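Local structure of malonate decarboxylase subunit alpha (Acinetobacter baumannii ATCC 17978, 6MPR) at residues Lys61-Gly66 against Asn157-Ala162; Asp89-Met94 against Lys113-Phe118; His261-Leu266 against Thr405-Asp410; His396-Arg401 against Gly426-Val431. The protein probably acts in malonate decarboxylation as the acyl-carrier-protein transferase subunit, exchanging acetyl for malonyl on the carrier protein of the decarboxylase complex. One frame throughout, in Å; residues are numbered along the deposited sequence.

Contact 1 (Lys61-Gly66 against Asn157-Ala162); sequences KVVLEG and NVVLSA
Val-62 and Leu-160 meet on one face of strands 61-64 and 158-163, neighbours in the parallel sheet, CG1 of Val-62 lying 3.8 Å from CD1 of Leu-160, and Leu-64 brings its CD1 equally close to CB of Leu-160. With chi1 -54°, Leu-160 slants its CD1 across toward Val-62 CG1 and Leu-64 CD1; helix 73-79 covers this face. On the other face Val-63 and Val-159 lie side by side, pointing the same way, beneath helix 181-189. Beta-branched valine suits these extended, covered positions. Between the faces runs parallel pairing in register, with Val-63 N giving to Val-158 O and Val-63 O taking Leu-160 N at 2.8 Å.

The ends are polar. Asn-157 OD1 accepts Lys-61 N at 2.8 Å on a lone pair, while Lys-61 O receives both Asn-157 N and Val-158 N. At the far end the extended Glu-65 chain reaches across: OE1 takes Ala-162 N, OE2 is hydrogen-bonded to Ser-181 OG, and in one of the two conformers modelled for Ser-161 its OG gives to OE2 from above the carboxylate plane. A buried carboxylate with these partners is probably stabilised, and its ionised form would be expected to be favoured.

Contact 2 (Asp89-Met94 against Lys113-Phe118); sequences DLHMIM and KLDFSF
His-91 lays one ring face against the CB of Lys-113, a CH-pi contact with CB 4.0 Å from the ring centroid and shifted toward the rim. The pair sits on adjacent parallel strands of the eight-stranded parallel sheet, joined through helix 100-107 in a beta-alpha-beta connection. Lysine suits this edge of the contact because its aliphatic root can cover the imidazole while its extended chain carries the ammonium outward.

The opposite face of the sheet is apolar. Leu-114 holds CG anti to its backbone N (chi1 175°), which brings CD1 to 4.0 Å from Met-92 CB and also near Met-94 CG. The unbranched methionines lead their ends away from strand 113-116 toward strand 61-64, where both touch Leu-64, while helix 100-107 covers this face through Leu-105, Phe-106 and His-102. Regular pairing links the strands: Met-92 N gives to Lys-113 O, Met-92 O accepts Asp-115 N at 3.0 Å, and Met-94 N gives to Asp-115 O. The last bond, Ser-117 N to Met-94 O, is weak, at the point where the chain turns a corner.

Asp-115 is a buried acid with each oxygen engaged, OD1 by Ala-139 N of the next strand and OD2 by the imidazole. Ring and carboxylate planes are 32° apart, and His-91 NE2 reaches OD2 at 2.6 Å, on its anti lone pair and nearly in the ring plane.

Contact 3 (His261-Leu266 against Thr405-Asp410); sequences HNVQSL and TPAWLD
His-261 and Asp-410 cross at about a right angle, with the imidazole and carboxylate planes 67° apart. The acid comes to the ring's edge: His-261 ND1 donates to Asp-410 OD2 at 2.8 Å, with an N-H...O angle of 161°. The oxygen lies close to the ring plane, yet the bond meets it on the anti side and out of the carboxylate's own plane. Histidine suits this buried place because its ring can donate from an edge nitrogen and still pack against the aromatic rings of His-474 and Tyr-485, each steeply inclined to it.

Beside this bond the chains come close through small groups. Ala-407 points its methyl at the other segment, with CB 4.3 Å from Val-263 CG2, and the CA of Ala-407 lies 3.2 Å from His-261 O; a short side chain allows that approach. Leu-429 of strand 429-433 touches His-261, Val-263 and Ala-407 alike. Pro-406, in the first turn of its helix, presents its ring obliquely to the Asn-262 side chain. A water accepts from Ala-407 N at 3.0 Å and lies within hydrogen-bonding reach of Asn-262 O, so the amide in the first helical turn has a partner.

Two helix ends meet here. Asn-262, with positive phi, closes helix 244-261 in a Schellman motif before the chain enters strand 265-268, while Thr-405 stands at the N-cap position of helix 406-410.

Contact 4 (His396-Arg401 against Gly426-Val431); sequences HDPRGR and GKKLVV
Asp-397 supplies the direct hydrogen bond between the segments: its OD1 accepts Lys-428 N at 3.1 Å, from above the carboxylate plane. CG stands anti to the backbone N (chi1 -179°), which swings the carboxylate toward the peptide joining Lys-427 and Lys-428. Its other oxygen serves its own loop: in one of two modelled conformers Arg-399 NE forms a salt bridge to Asp-397 OD2. There the acid lies near the guanidinium plane, but NE approaches from above the carboxylate's own. Aspartate suits this buried place just before the turn because its two oxygens can answer donors from both segments.

Two waters add indirect links. One lies within hydrogen-bonding reach of Asp-397 OD2 and Gly-426 O. The other donates to His-396 O and accepts from Lys-428 NZ, 2.9 Å in each case, lying over one face of the His-396 ring. The buried ammonium is also held by Gly-357 O and Met-394 O.

Van der Waals contact falls to the lysine stem, which crosses Pro-398 at about a right angle with CB of Lys-428 a tight 3.5 Å from Pro-398 CD, and to Val-430, whose CG2 lies 3.8 Å from His-396 N.

Pro-398 to Arg-401 form a type I beta turn, closed by Arg-401 N to Pro-398 O; the contact fastens this loop to the lead-in of strand 429-433 in the mixed sheet, where His-396 packs on Gly-400 of the second subunit.

The four contacts form two groups in two sheets. Contacts 1 and 2 have centres 10 Å apart and share the parallel sheet, where strands 61-64 and 90-94 are neighbours: Val-62 N lies 2.8 Å from His-91 O, a probable hydrogen bond. Contact 2 is nested within the chain loop closed by contact 1. Contacts 3 and 4, with centres 11 Å apart, both reach the mixed sheet; their segments alternate along the chain, and Trp-408 O probably accepts Lys-427 N at 3.1 Å. Both also touch the second subunit. Between the groups, the nearest atoms, those of contacts 2 and 4, are about 12 Å apart, whereas the centres of contacts 1 and 3 stand 38 Å apart.

Contact 1 (Lys61-Gly66 against Asn157-Ala162)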
loop_
_atom_site.group_PDB
_atom_site.type_symbol
_atom_site.label_atom_id
_atom_site.label_comp_id
_atom_site.label_asym_id
_atom_site.label_seq_id
_atom_site.Cartn_x
_atom_site.Cartn_y
_atom_site.Cartn_z
ATOM N N LYS A 61 11.474 -20.665 2.741
ATOM C CA LYS A 61 11.444 -19.280 2.272
ATOM C C LYS A 61 12.210 -18.407 3.262
ATOM O O LYS A 61 11.818 -18.292 4.425
ATOM C CB LYS A 61 10.002 -18.792 2.128
ATOM C CG LYS A 61 9.200 -19.552 1.084
ATOM C CD LYS A 61 7.769 -19.026 1.007
ATOM C CE LYS A 61 6.906 -19.857 0.066
ATOM N NZ LYS A 61 6.870 -21.292 0.457
ATOM N N VAL A 62 13.287 -17.780 2.801
ATOM C CA VAL A 62 14.196 -17.027 3.663
ATOM C C VAL A 62 14.206 -15.610 3.142
ATOM O O VAL A 62 14.685 -15.364 2.032
ATOM C CB VAL A 62 15.615 -17.616 3.651
ATOM C CG1 VAL A 62 16.555 -16.777 4.522
ATOM C CG2 VAL A 62 15.568 -19.083 4.120
ATOM N N VAL A 63 13.670 -14.682 3.929
ATOM C CA VAL A 63 13.826 -13.259 3.652
ATOM C C VAL A 63 15.205 -12.837 4.137
ATOM O O VAL A 63 15.564 -13.090 5.290
ATOM C CB VAL A 63 12.728 -12.452 4.357
ATOM C CG1 VAL A 63 13.015 -10.945 4.272
ATOM C CG2 VAL A 63 11.349 -12.775 3.751
ATOM N N LEU A 64 15.966 -12.169 3.272
ATOM C CA LEU A 64 17.320 -11.730 3.593
ATOM C C LEU A 64 17.421 -10.264 3.215
ATOM O O LEU A 64 17.126 -9.903 2.069
ATOM C CB LEU A 64 18.376 -12.551 2.835
ATOM C CG LEU A 64 19.834 -12.071 2.924
ATOM C CD1 LEU A 64 20.284 -12.069 4.368
ATOM C CD2 LEU A 64 20.744 -12.974 2.093
ATOM N N GLU A 65 17.787 -9.420 4.176
ATOM C CA GLU A 65 17.994 -8.000 3.906
ATOM C C GLU A 65 19.403 -7.773 3.363
ATOM O O GLU A 65 20.380 -8.162 4.007
ATOM C CB GLU A 65 17.798 -7.190 5.190
ATOM C CG GLU A 65 16.364 -7.165 5.726
ATOM C CD GLU A 65 16.242 -6.327 6.988
ATOM O OE1 GLU A 65 17.256 -5.752 7.431
ATOM O OE2 GLU A 65 15.142 -6.267 7.559
ATOM N N GLY A 66 19.515 -7.202 2.168
ATOM C CA GLY A 66 18.414 -7.157 1.223
ATOM C C GLY A 66 17.460 -5.970 1.199
ATOM O O GLY A 66 16.517 -5.961 0.401
ATOM N N ASN A 157 9.510 -18.385 6.171
ATOM C CA ASN A 157 9.918 -19.301 7.237
ATOM C C ASN A 157 11.029 -18.738 8.104
ATOM O O ASN A 157 11.120 -19.086 9.295
ATOM C CB ASN A 157 10.402 -20.626 6.647
ATOM C CG ASN A 157 9.346 -21.308 5.826
ATOM O OD1 ASN A 157 9.482 -21.450 4.611
ATOM N ND2 ASN A 157 8.286 -21.762 6.488
ATOM N N VAL A 158 11.888 -17.897 7.522
ATOM C CA VAL A 158 13.050 -17.322 8.188
ATOM C C VAL A 158 13.186 -15.886 7.700
ATOM O O VAL A 158 13.004 -15.605 6.511
ATOM C CB VAL A 158 14.344 -18.108 7.877
ATOM C CG1 VAL A 158 15.560 -17.456 8.558
ATOM C CG2 VAL A 158 14.194 -19.583 8.276
ATOM N N VAL A 159 13.493 -14.978 8.613
ATOM C CA VAL A 159 13.830 -13.605 8.252
ATOM C C VAL A 159 15.186 -13.262 8.853
ATOM O O VAL A 159 15.394 -13.427 10.063
ATOM C CB VAL A 159 12.752 -12.611 8.716
ATOM C CG1 VAL A 159 13.150 -11.195 8.342
ATOM C CG2 VAL A 159 11.393 -12.955 8.084
ATOM N N LEU A 160 16.099 -12.778 8.004
ATOM C CA LEU A 160 17.467 -12.393 8.371
ATOM C C LEU A 160 17.577 -10.885 8.169
ATOM O O LEU A 160 17.585 -10.400 7.029
ATOM C CB LEU A 160 18.491 -13.139 7.516
ATOM C CG LEU A 160 18.396 -14.664 7.497
ATOM C CD1 LEU A 160 19.448 -15.232 6.516
ATOM C CD2 LEU A 160 18.593 -15.208 8.910
ATOM N N SER A 161 17.645 -10.140 9.274
ATOM C CA SER A 161 17.531 -8.688 9.243
ATOM C C SER A 161 18.675 -8.059 10.022
ATOM O O SER A 161 19.468 -8.743 10.669
ATOM C CB SER A 161 16.189 -8.212 9.829
ATOM O OG SER A 161 15.104 -8.615 9.024
ATOM N N ALA A 162 18.767 -6.730 9.951
ATOM C CA ALA A 162 19.832 -5.988 10.618
ATOM C C ALA A 162 19.299 -4.772 11.365
ATOM O O ALA A 162 18.334 -4.133 10.934
ATOM C CB ALA A 162 20.886 -5.510 9.610
HETATM O O HOH W 1 8.950 -23.159 2.309
#

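Contact 2 (Asp89-Met94 against Lys113-Phe118)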
loop_
_atom_site.group_PDB
_atom_site.type_symbol
_atom_site.label_atom_id
_atom_site.label_comp_id
_atom_site.label_asym_id
_atom_site.label_seq_id
_atom_site.Cartn_x
_atom_site.Cartn_y
_atom_site.Cartn_z
ATOM N N ASP A 89 18.273 -25.627 -1.693
ATOM C CA ASP A 89 16.930 -25.330 -2.202
ATOM C C ASP A 89 16.246 -24.240 -1.394
ATOM O O ASP A 89 15.015 -24.218 -1.274
ATOM C CB ASP A 89 16.056 -26.584 -2.246
ATOM C CG ASP A 89 16.516 -27.564 -3.301
ATOM O OD1 ASP A 89 16.258 -27.308 -4.494
ATOM O OD2 ASP A 89 17.176 -28.560 -2.942
ATOM N N LEU A 90 17.038 -23.330 -0.836
ATOM C CA LEU A 90 16.461 -22.165 -0.183
ATOM C C LEU A 90 15.730 -21.303 -1.203
ATOM O O LEU A 90 16.194 -21.111 -2.327
ATOM C CB LEU A 90 17.547 -21.346 0.526
ATOM C CG LEU A 90 18.218 -22.020 1.726
ATOM C CD1 LEU A 90 19.020 -21.033 2.550
ATOM C CD2 LEU A 90 17.179 -22.763 2.590
ATOM N N HIS A 91 14.571 -20.800 -0.813
ATOM C CA HIS A 91 13.785 -19.897 -1.646
ATOM C C HIS A 91 14.032 -18.515 -1.062
ATOM O O HIS A 91 13.506 -18.176 0.003
ATOM C CB HIS A 91 12.313 -20.303 -1.631
ATOM C CG HIS A 91 11.406 -19.412 -2.426
ATOM N ND1 HIS A 91 10.122 -19.783 -2.751
ATOM C CD2 HIS A 91 11.580 -18.170 -2.943
ATOM C CE1 HIS A 91 9.546 -18.818 -3.449
ATOM N NE2 HIS A 91 10.407 -17.822 -3.571
ATOM N N MET A 92 14.879 -17.737 -1.731
ATOM C CA MET A 92 15.240 -16.429 -1.199
ATOM C C MET A 92 14.195 -15.405 -1.590
ATOM O O MET A 92 13.707 -15.389 -2.730
ATOM C CB MET A 92 16.614 -15.986 -1.705
ATOM C CG MET A 92 17.722 -16.991 -1.406
ATOM S SD MET A 92 17.844 -17.461 0.342
ATOM C CE MET A 92 18.197 -15.854 1.078
ATOM N N ILE A 93 13.861 -14.545 -0.633
ATOM C CA ILE A 93 12.921 -13.449 -0.822
ATOM C C ILE A 93 13.671 -12.184 -0.446
ATOM O O ILE A 93 13.982 -11.968 0.733
ATOM C CB ILE A 93 11.647 -13.621 0.015
ATOM C CG1 ILE A 93 10.945 -14.918 -0.376
ATOM C CG2 ILE A 93 10.693 -12.443 -0.211
ATOM C CD1 ILE A 93 9.894 -15.391 0.613
ATOM N N MET A 94 13.983 -11.354 -1.451
ATOM C CA MET A 94 14.869 -10.232 -1.184
ATOM C C MET A 94 14.351 -8.964 -1.840
ATOM O O MET A 94 14.211 -8.925 -3.065
ATOM C CB MET A 94 16.276 -10.542 -1.682
ATOM C CG MET A 94 16.880 -11.812 -1.053
ATOM S SD MET A 94 18.575 -12.086 -1.572
ATOM C CE MET A 94 19.354 -10.747 -0.685
ATOM N N LYS A 113 15.561 -20.778 -5.669
ATOM C CA LYS A 113 14.504 -19.884 -6.121
ATOM C C LYS A 113 14.732 -18.473 -5.603
ATOM O O LYS A 113 15.271 -18.265 -4.514
ATOM C CB LYS A 113 13.127 -20.376 -5.657
ATOM C CG LYS A 113 12.717 -21.723 -6.179
ATOM C CD LYS A 113 11.299 -22.017 -5.709
ATOM C CE LYS A 113 10.882 -23.442 -5.984
ATOM N NZ LYS A 113 9.496 -23.653 -5.475
ATOM N N LEU A 114 14.302 -17.494 -6.388
ATOM C CA LEU A 114 14.457 -16.096 -6.006
ATOM C C LEU A 114 13.207 -15.312 -6.362
ATOM O O LEU A 114 12.750 -15.359 -7.508
ATOM C CB LEU A 114 15.673 -15.467 -6.693
ATOM C CG LEU A 114 15.849 -13.963 -6.442
ATOM C CD1 LEU A 114 16.185 -13.693 -4.950
ATOM C CD2 LEU A 114 16.918 -13.399 -7.367
ATOM N N ASP A 115 12.650 -14.609 -5.375
ATOM C CA ASP A 115 11.652 -13.566 -5.589
ATOM C C ASP A 115 12.249 -12.267 -5.079
ATOM O O ASP A 115 12.736 -12.220 -3.944
ATOM C CB ASP A 115 10.338 -13.867 -4.864
ATOM C CG ASP A 115 9.464 -14.844 -5.631
ATOM O OD1 ASP A 115 8.863 -14.445 -6.656
ATOM O OD2 ASP A 115 9.401 -16.022 -5.235
ATOM N N PHE A 116 12.236 -11.224 -5.912
ATOM C CA PHE A 116 12.933 -9.989 -5.555
ATOM C C PHE A 116 12.238 -8.787 -6.176
ATOM O O PHE A 116 11.294 -8.921 -6.961
ATOM C CB PHE A 116 14.419 -10.020 -5.965
ATOM C CG PHE A 116 14.668 -9.873 -7.457
ATOM C CD1 PHE A 116 14.401 -10.916 -8.329
ATOM C CD2 PHE A 116 15.211 -8.702 -7.969
ATOM C CE1 PHE A 116 14.656 -10.789 -9.702
ATOM C CE2 PHE A 116 15.461 -8.557 -9.324
ATOM C CZ PHE A 116 15.168 -9.596 -10.198
ATOM N N SER A 117 12.708 -7.596 -5.785
ATOM C CA SER A 117 12.218 -6.341 -6.352
ATOM C C SER A 117 13.284 -5.539 -7.084
ATOM O O SER A 117 13.041 -5.083 -8.211
ATOM C CB SER A 117 11.579 -5.479 -5.258
ATOM O OG SER A 117 11.126 -4.249 -5.810
ATOM N N PHE A 118 14.463 -5.336 -6.503
ATOM C CA PHE A 118 15.469 -4.520 -7.173
ATOM C C PHE A 118 16.751 -5.302 -7.425
ATOM O O PHE A 118 17.160 -6.122 -6.604
ATOM C CB PHE A 118 15.794 -3.250 -6.376
ATOM C CG PHE A 118 16.797 -2.362 -7.061
ATOM C CD1 PHE A 118 16.419 -1.558 -8.130
ATOM C CD2 PHE A 118 18.123 -2.362 -6.664
ATOM C CE1 PHE A 118 17.343 -0.761 -8.772
ATOM C CE2 PHE A 118 19.061 -1.551 -7.303
ATOM C CZ PHE A 118 18.670 -0.757 -8.355
#

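Contact 3 (His261-Leu266 against Thr405-Asp410)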
loop_
_atom_site.group_PDB
_atom_site.type_symbol
_atom_site.label_atom_id
_atom_site.label_comp_id
_atom_site.label_asym_id
_atom_site.label_seq_id
_atom_site.Cartn_x
_atom_site.Cartn_y
_atom_site.Cartn_z
ATOM N N HIS A 261 0.294 22.425 -13.076
ATOM C CA HIS A 261 -0.725 21.599 -12.448
ATOM C C HIS A 261 -0.820 21.791 -10.944
ATOM O O HIS A 261 -1.574 21.060 -10.292
ATOM C CB HIS A 261 -0.459 20.125 -12.756
ATOM C CG HIS A 261 -0.363 19.833 -14.217
ATOM N ND1 HIS A 261 -1.451 19.898 -15.055
ATOM C CD2 HIS A 261 0.691 19.485 -14.991
ATOM C CE1 HIS A 261 -1.075 19.600 -16.288
ATOM N NE2 HIS A 261 0.219 19.340 -16.275
ATOM N N ASN A 262 -0.072 22.735 -10.376
ATOM C CA ASN A 262 -0.144 23.065 -8.946
ATOM C C ASN A 262 0.222 21.860 -8.072
ATOM O O ASN A 262 -0.498 21.496 -7.141
ATOM C CB ASN A 262 -1.532 23.606 -8.598
ATOM C CG ASN A 262 -1.558 24.351 -7.270
ATOM O OD1 ASN A 262 -0.604 25.052 -6.913
ATOM N ND2 ASN A 262 -2.655 24.194 -6.526
ATOM N N VAL A 263 1.363 21.248 -8.380
ATOM C CA VAL A 263 1.826 20.052 -7.673
ATOM C C VAL A 263 2.284 20.446 -6.274
ATOM O O VAL A 263 3.232 21.220 -6.119
ATOM C CB VAL A 263 2.952 19.366 -8.455
ATOM C CG1 VAL A 263 3.535 18.181 -7.672
ATOM C CG2 VAL A 263 2.450 18.937 -9.841
ATOM N N GLN A 264 1.604 19.918 -5.255
ATOM C CA GLN A 264 1.922 20.167 -3.853
ATOM C C GLN A 264 2.784 19.087 -3.228
ATOM O O GLN A 264 3.509 19.369 -2.262
ATOM C CB GLN A 264 0.644 20.259 -3.006
ATOM C CG GLN A 264 -0.392 21.232 -3.493
ATOM C CD GLN A 264 0.156 22.629 -3.536
ATOM O OE1 GLN A 264 0.553 23.180 -2.508
ATOM N NE2 GLN A 264 0.204 23.213 -4.736
ATOM N N SER A 265 2.681 17.851 -3.716
ATOM C CA SER A 265 3.326 16.703 -3.085
ATOM C C SER A 265 3.902 15.805 -4.167
ATOM O O SER A 265 3.322 15.678 -5.249
ATOM C CB SER A 265 2.331 15.920 -2.220
ATOM O OG SER A 265 1.186 15.548 -2.965
ATOM N N LEU A 266 5.043 15.178 -3.878
ATOM C CA LEU A 266 5.717 14.461 -4.954
ATOM C C LEU A 266 6.823 13.573 -4.408
ATOM O O LEU A 266 7.273 13.719 -3.264
ATOM C CB LEU A 266 6.303 15.439 -5.987
ATOM C CG LEU A 266 7.546 16.258 -5.603
ATOM C CD1 LEU A 266 8.006 17.031 -6.816
ATOM C CD2 LEU A 266 7.305 17.233 -4.423
ATOM N N THR A 405 -7.089 16.238 -5.169
ATOM C CA THR A 405 -6.201 17.374 -4.990
ATOM C C THR A 405 -6.196 18.076 -6.338
ATOM O O THR A 405 -6.585 17.474 -7.347
ATOM C CB THR A 405 -4.770 16.968 -4.611
ATOM O OG1 THR A 405 -4.214 16.189 -5.677
ATOM C CG2 THR A 405 -4.716 16.143 -3.300
ATOM N N PRO A 406 -5.764 19.347 -6.392
ATOM C CA PRO A 406 -5.838 20.086 -7.672
ATOM C C PRO A 406 -5.083 19.432 -8.831
ATOM O O PRO A 406 -5.632 19.356 -9.939
ATOM C CB PRO A 406 -5.256 21.462 -7.308
ATOM C CG PRO A 406 -5.593 21.629 -5.838
ATOM C CD PRO A 406 -5.410 20.236 -5.265
ATOM N N ALA A 407 -3.848 18.955 -8.620
ATOM C CA ALA A 407 -3.114 18.339 -9.725
ATOM C C ALA A 407 -3.817 17.076 -10.215
ATOM O O ALA A 407 -3.901 16.831 -11.423
ATOM C CB ALA A 407 -1.677 18.014 -9.297
ATOM N N TRP A 408 -4.320 16.259 -9.285
ATOM C CA TRP A 408 -4.977 15.008 -9.653
ATOM C C TRP A 408 -6.269 15.272 -10.422
ATOM O O TRP A 408 -6.567 14.582 -11.406
ATOM C CB TRP A 408 -5.232 14.200 -8.384
ATOM C CG TRP A 408 -5.838 12.843 -8.533
ATOM C CD1 TRP A 408 -5.181 11.671 -8.769
ATOM C CD2 TRP A 408 -7.218 12.505 -8.376
ATOM N NE1 TRP A 408 -6.077 10.622 -8.798
ATOM C CE2 TRP A 408 -7.332 11.109 -8.545
ATOM C CE3 TRP A 408 -8.369 13.244 -8.109
ATOM C CZ2 TRP A 408 -8.548 10.448 -8.473
ATOM C CZ3 TRP A 408 -9.577 12.582 -8.025
ATOM C CH2 TRP A 408 -9.659 11.195 -8.213
ATOM N N LEU A 409 -7.040 16.277 -10.003
ATOM C CA LEU A 409 -8.220 16.671 -10.771
ATOM C C LEU A 409 -7.854 17.225 -12.143
ATOM O O LEU A 409 -8.641 17.099 -13.089
ATOM C CB LEU A 409 -9.024 17.734 -10.011
ATOM C CG LEU A 409 -9.877 17.262 -8.843
ATOM C CD1 LEU A 409 -10.549 18.460 -8.156
ATOM C CD2 LEU A 409 -10.920 16.289 -9.370
ATOM N N ASP A 410 -6.685 17.867 -12.264
ATOM C CA ASP A 410 -6.297 18.485 -13.529
ATOM C C ASP A 410 -6.086 17.451 -14.625
ATOM O O ASP A 410 -6.091 17.808 -15.810
ATOM C CB ASP A 410 -5.027 19.320 -13.337
ATOM C CG ASP A 410 -5.003 20.572 -14.193
ATOM O OD1 ASP A 410 -6.087 21.050 -14.612
ATOM O OD2 ASP A 410 -3.889 21.077 -14.459
HETATM O O HOH W 2 -4.423 22.383 -10.878
HETATM O O HOH W 3 -2.313 19.742 -6.220
#

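Contact 4 (His396-Arg401 against Gly426-Val431)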
loop_
_atom_site.group_PDB
_atom_site.type_symbol
_atom_site.label_atom_id
_atom_site.label_comp_id
_atom_site.label_asym_id
_atom_site.label_seq_id
_atom_site.Cartn_x
_atom_site.Cartn_y
_atom_site.Cartn_z
ATOM N N HIS A 396 2.480 4.611 -11.512
ATOM C CA HIS A 396 1.215 4.196 -12.094
ATOM C C HIS A 396 0.101 5.075 -11.545
ATOM O O HIS A 396 0.242 5.731 -10.509
ATOM C CB HIS A 396 0.921 2.711 -11.814
ATOM C CG HIS A 396 0.494 2.437 -10.404
ATOM N ND1 HIS A 396 1.394 2.165 -9.396
ATOM C CD2 HIS A 396 -0.735 2.393 -9.834
ATOM C CE1 HIS A 396 0.739 1.986 -8.260
ATOM N NE2 HIS A 396 -0.554 2.105 -8.500
ATOM N N ASP A 397 -1.003 5.101 -12.279
ATOM C CA ASP A 397 -2.216 5.759 -11.834
ATOM C C ASP A 397 -2.911 4.879 -10.801
ATOM O O ASP A 397 -3.396 3.793 -11.143
ATOM C CB ASP A 397 -3.140 6.020 -13.023
ATOM C CG ASP A 397 -4.418 6.719 -12.608
ATOM O OD1 ASP A 397 -4.371 7.511 -11.636
ATOM O OD2 ASP A 397 -5.460 6.479 -13.253
ATOM N N PRO A 398 -2.958 5.293 -9.527
ATOM C CA PRO A 398 -3.575 4.448 -8.493
ATOM C C PRO A 398 -5.089 4.417 -8.631
ATOM O O PRO A 398 -5.762 5.392 -8.270
ATOM C CB PRO A 398 -3.135 5.127 -7.185
ATOM C CG PRO A 398 -2.983 6.601 -7.567
ATOM C CD PRO A 398 -2.473 6.583 -8.998
ATOM N N ARG A 399 -5.644 3.314 -9.144
ATOM C CA ARG A 399 -7.062 3.256 -9.473
ATOM C C ARG A 399 -7.946 3.004 -8.254
ATOM O O ARG A 399 -9.176 2.995 -8.396
ATOM C CB ARG A 399 -7.294 2.192 -10.560
ATOM C CG ARG A 399 -6.594 2.512 -11.903
ATOM C CD ARG A 399 -7.337 3.606 -12.701
ATOM N NE ARG A 399 -6.630 4.039 -13.916
ATOM C CZ ARG A 399 -6.740 3.448 -15.099
ATOM N NH1 ARG A 399 -7.521 2.388 -15.247
ATOM N NH2 ARG A 399 -6.069 3.918 -16.142
ATOM N N GLY A 400 -7.354 2.793 -7.078
ATOM C CA GLY A 400 -8.106 2.736 -5.843
ATOM C C GLY A 400 -8.236 4.087 -5.182
ATOM O O GLY A 400 -8.968 4.229 -4.199
ATOM N N ARG A 401 -7.569 5.108 -5.721
ATOM C CA ARG A 401 -7.595 6.439 -5.130
ATOM C C ARG A 401 -8.907 7.165 -5.422
ATOM O O ARG A 401 -9.410 7.160 -6.552
ATOM C CB ARG A 401 -6.423 7.281 -5.640
ATOM C CG ARG A 401 -6.515 8.743 -5.209
ATOM C CD ARG A 401 -5.287 9.585 -5.521
ATOM N NE ARG A 401 -5.619 10.999 -5.315
ATOM C CZ ARG A 401 -4.739 11.978 -5.192
ATOM N NH1 ARG A 401 -3.433 11.729 -5.233
ATOM N NH2 ARG A 401 -5.174 13.213 -5.022
ATOM N N GLY A 426 -9.881 11.736 -11.616
ATOM C CA GLY A 426 -8.556 12.278 -11.794
ATOM C C GLY A 426 -7.546 11.168 -12.001
ATOM O O GLY A 426 -7.871 9.975 -12.043
ATOM N N LYS A 427 -6.283 11.584 -12.141
ATOM C CA LYS A 427 -5.169 10.669 -12.362
ATOM C C LYS A 427 -3.927 11.215 -11.670
ATOM O O LYS A 427 -3.707 12.430 -11.615
ATOM C CB LYS A 427 -4.856 10.480 -13.861
ATOM C CG LYS A 427 -6.047 10.143 -14.752
ATOM C CD LYS A 427 -5.572 9.926 -16.188
ATOM C CE LYS A 427 -6.665 9.365 -17.089
ATOM N NZ LYS A 427 -7.667 10.387 -17.507
ATOM N N LYS A 428 -3.105 10.316 -11.146
ATOM C CA LYS A 428 -1.842 10.792 -10.596
ATOM C C LYS A 428 -0.895 11.147 -11.740
ATOM O O LYS A 428 -0.893 10.500 -12.792
ATOM C CB LYS A 428 -1.220 9.729 -9.707
ATOM C CG LYS A 428 0.076 10.116 -8.996
ATOM C CD LYS A 428 0.744 8.802 -8.582
ATOM C CE LYS A 428 2.109 8.993 -8.008
ATOM N NZ LYS A 428 2.565 7.687 -7.460
ATOM N N LEU A 429 -0.070 12.178 -11.523
ATOM C CA LEU A 429 0.925 12.557 -12.521
ATOM C C LEU A 429 2.125 11.630 -12.431
ATOM O O LEU A 429 2.671 11.403 -11.352
ATOM C CB LEU A 429 1.374 14.009 -12.342
ATOM C CG LEU A 429 0.353 15.099 -12.708
ATOM C CD1 LEU A 429 -0.846 15.109 -11.737
ATOM C CD2 LEU A 429 1.038 16.466 -12.757
ATOM N N VAL A 430 2.512 11.074 -13.573
ATOM C CA VAL A 430 3.638 10.159 -13.684
ATOM C C VAL A 430 4.487 10.691 -14.829
ATOM O O VAL A 430 4.046 10.681 -15.986
ATOM C CB VAL A 430 3.174 8.722 -13.940
ATOM C CG1 VAL A 430 4.329 7.822 -14.307
ATOM C CG2 VAL A 430 2.461 8.192 -12.703
ATOM N N VAL A 431 5.676 11.205 -14.503
ATOM C CA VAL A 431 6.535 11.898 -15.456
ATOM C C VAL A 431 7.752 11.032 -15.747
ATOM O O VAL A 431 8.478 10.639 -14.824
ATOM C CB VAL A 431 6.979 13.270 -14.920
ATOM C CG1 VAL A 431 7.778 14.031 -16.000
ATOM C CG2 VAL A 431 5.777 14.061 -14.417
HETATM O O HOH W 4 1.172 5.151 -7.867
HETATM O O HOH W 5 -7.866 7.219 -12.225
#